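PDB 6ZYL: phytanoyl-CoA dioxygenase, which catalyses beta-hydroxylation of thioholgamide as a non-heme monooxygenase, probably using iron and 2-oxoglutarate. Local coordinates for residues R285-K288 with R289-Q292. Sequence-based numbering, arbitrary orientation.
Sequences RRQK and RINQ
R286 and I290 meet one helical turn apart, the arginine chain slanting across the isoleucine's longer branch. From CB, R286 sends CG opposite its backbone N (chi1 175°), and bends at chi2 and chi3 take the chain past I290. R286 CG lies 4.1 Å from I290 CG1, and R286 CD touches both CG1 and CD1 of that branch. Beyond CD the chain leaves this partner: NH2 gives a hydrogen bond to W110 O and forms a salt bridge with D248, while the guanidinium also makes a cation-pi contact with the W110 ring. I290 holds CG1 beside its backbone N (chi1 -58°), which brings CG1 to 3.3 Å from R286 O. R286 O also accepts the backbone hydrogen bond from I290 N, at 2.9 Å. On another flank of I290, the Q287 side chain runs alongside, with Q287 OE1 4.1 Å from I290 CG1.

R289 lays its CG 3.5 Å from R285 O; further out, its NH1 makes a salt bridge with D248 and its NH2 a hydrogen bond to G135 O. R286 NE and R289 NH1 stay 5.0 Å apart, and the shared carboxylate of D248 probably offsets their like charges. The backbone continues the pattern, N291 N reaching Q287 O at 2.8 Å. This is i to i+4 pairing within alpha-helix 273-295, whose arginines tie its C-terminal part to strand 107-117 and neighbouring loops of the PhyH-family fold.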
loop_
_atom_site.group_PDB
_atom_site.type_symbol
_atom_site.label_atom_id
_atom_site.label_comp_id
_atom_site.label_asym_id
_atom_site.label_seq_id
_atom_site.Cartn_x
_atom_site.Cartn_y
_atom_site.Cartn_z
ATOM N N ARG A 285 -7.089 13.217 -10.065
ATOM C CA ARG A 285 -8.370 12.567 -9.802
ATOM C C ARG A 285 -8.418 12.005 -8.389
ATOM O O ARG A 285 -9.403 12.191 -7.665
ATOM C CB ARG A 285 -8.590 11.464 -10.837
ATOM C CG ARG A 285 -9.860 10.654 -10.685
ATOM C CD ARG A 285 -9.911 9.557 -11.760
ATOM N NE ARG A 285 -9.851 10.123 -13.107
ATOM C CZ ARG A 285 -8.875 9.900 -13.982
ATOM N NH1 ARG A 285 -7.859 9.104 -13.675
ATOM N NH2 ARG A 285 -8.918 10.476 -15.175
ATOM N N ARG A 286 -7.355 11.315 -7.973
ATOM C CA ARG A 286 -7.363 10.684 -6.658
ATOM C C ARG A 286 -7.349 11.722 -5.544
ATOM O O ARG A 286 -8.098 11.601 -4.569
ATOM C CB ARG A 286 -6.167 9.742 -6.519
ATOM C CG ARG A 286 -6.028 9.125 -5.134
ATOM C CD ARG A 286 -7.260 8.312 -4.754
ATOM N NE ARG A 286 -7.587 7.316 -5.772
ATOM C CZ ARG A 286 -6.913 6.187 -5.959
ATOM N NH1 ARG A 286 -5.872 5.898 -5.189
ATOM N NH2 ARG A 286 -7.281 5.343 -6.916
ATOM N N GLN A 287 -6.496 12.741 -5.660
ATOM C CA GLN A 287 -6.399 13.729 -4.591
ATOM C C GLN A 287 -7.685 14.532 -4.450
ATOM O O GLN A 287 -8.022 14.966 -3.343
ATOM C CB GLN A 287 -5.204 14.650 -4.839
ATOM C CG GLN A 287 -3.856 13.932 -4.759
ATOM C CD GLN A 287 -3.722 13.042 -3.527
ATOM O OE1 GLN A 287 -3.688 11.815 -3.633
ATOM N NE2 GLN A 287 -3.655 13.659 -2.355
ATOM N N LYS A 288 -8.422 14.736 -5.545
ATOM C CA LYS A 288 -9.755 15.313 -5.423
ATOM C C LYS A 288 -10.631 14.450 -4.525
ATOM O O LYS A 288 -11.346 14.965 -3.657
ATOM C CB LYS A 288 -10.399 15.466 -6.800
ATOM C CG LYS A 288 -9.928 16.674 -7.595
ATOM C CD LYS A 288 -10.502 16.642 -9.008
ATOM C CE LYS A 288 -10.062 17.845 -9.824
ATOM N NZ LYS A 288 -10.453 17.718 -11.256
ATOM N N ARG A 289 -10.579 13.128 -4.719
ATOM C CA ARG A 289 -11.325 12.212 -3.864
ATOM C C ARG A 289 -10.862 12.319 -2.416
ATOM O O ARG A 289 -11.676 12.479 -1.500
ATOM C CB ARG A 289 -11.158 10.775 -4.365
ATOM C CG ARG A 289 -11.747 10.483 -5.736
ATOM C CD ARG A 289 -12.254 9.031 -5.809
ATOM N NE ARG A 289 -13.269 8.793 -4.789
ATOM C CZ ARG A 289 -13.198 7.852 -3.854
ATOM N NH1 ARG A 289 -12.167 7.017 -3.813
ATOM N NH2 ARG A 289 -14.171 7.743 -2.961
ATOM N N ILE A 290 -9.549 12.223 -2.191
ATOM C CA ILE A 290 -9.014 12.288 -0.833
ATOM C C ILE A 290 -9.420 13.597 -0.169
ATOM O O ILE A 290 -9.906 13.614 0.968
ATOM C CB ILE A 290 -7.484 12.125 -0.848
ATOM C CG1 ILE A 290 -7.077 10.800 -1.500
ATOM C CG2 ILE A 290 -6.928 12.230 0.570
ATOM C CD1 ILE A 290 -7.681 9.571 -0.856
ATOM N N ASN A 291 -9.208 14.719 -0.866
ATOM C CA ASN A 291 -9.615 16.015 -0.333
ATOM C C ASN A 291 -11.072 15.987 0.103
ATOM O O ASN A 291 -11.442 16.592 1.117
ATOM C CB ASN A 291 -9.406 17.108 -1.384
ATOM C CG ASN A 291 -7.945 17.436 -1.607
ATOM O OD1 ASN A 291 -7.089 17.102 -0.790
ATOM N ND2 ASN A 291 -7.652 18.101 -2.722
ATOM N N GLN A 292 -11.909 15.260 -0.641
ATOM C CA GLN A 292 -13.344 15.258 -0.379
ATOM C C GLN A 292 -13.673 14.440 0.864
ATOM O O GLN A 292 -14.449 14.879 1.721
ATOM C CB GLN A 292 -14.087 14.712 -1.603
ATOM C CG GLN A 292 -15.530 15.150 -1.722
ATOM C CD GLN A 292 -15.671 16.567 -2.232
ATOM O OE1 GLN A 292 -16.275 17.417 -1.576
ATOM N NE2 GLN A 292 -15.123 16.829 -3.413
#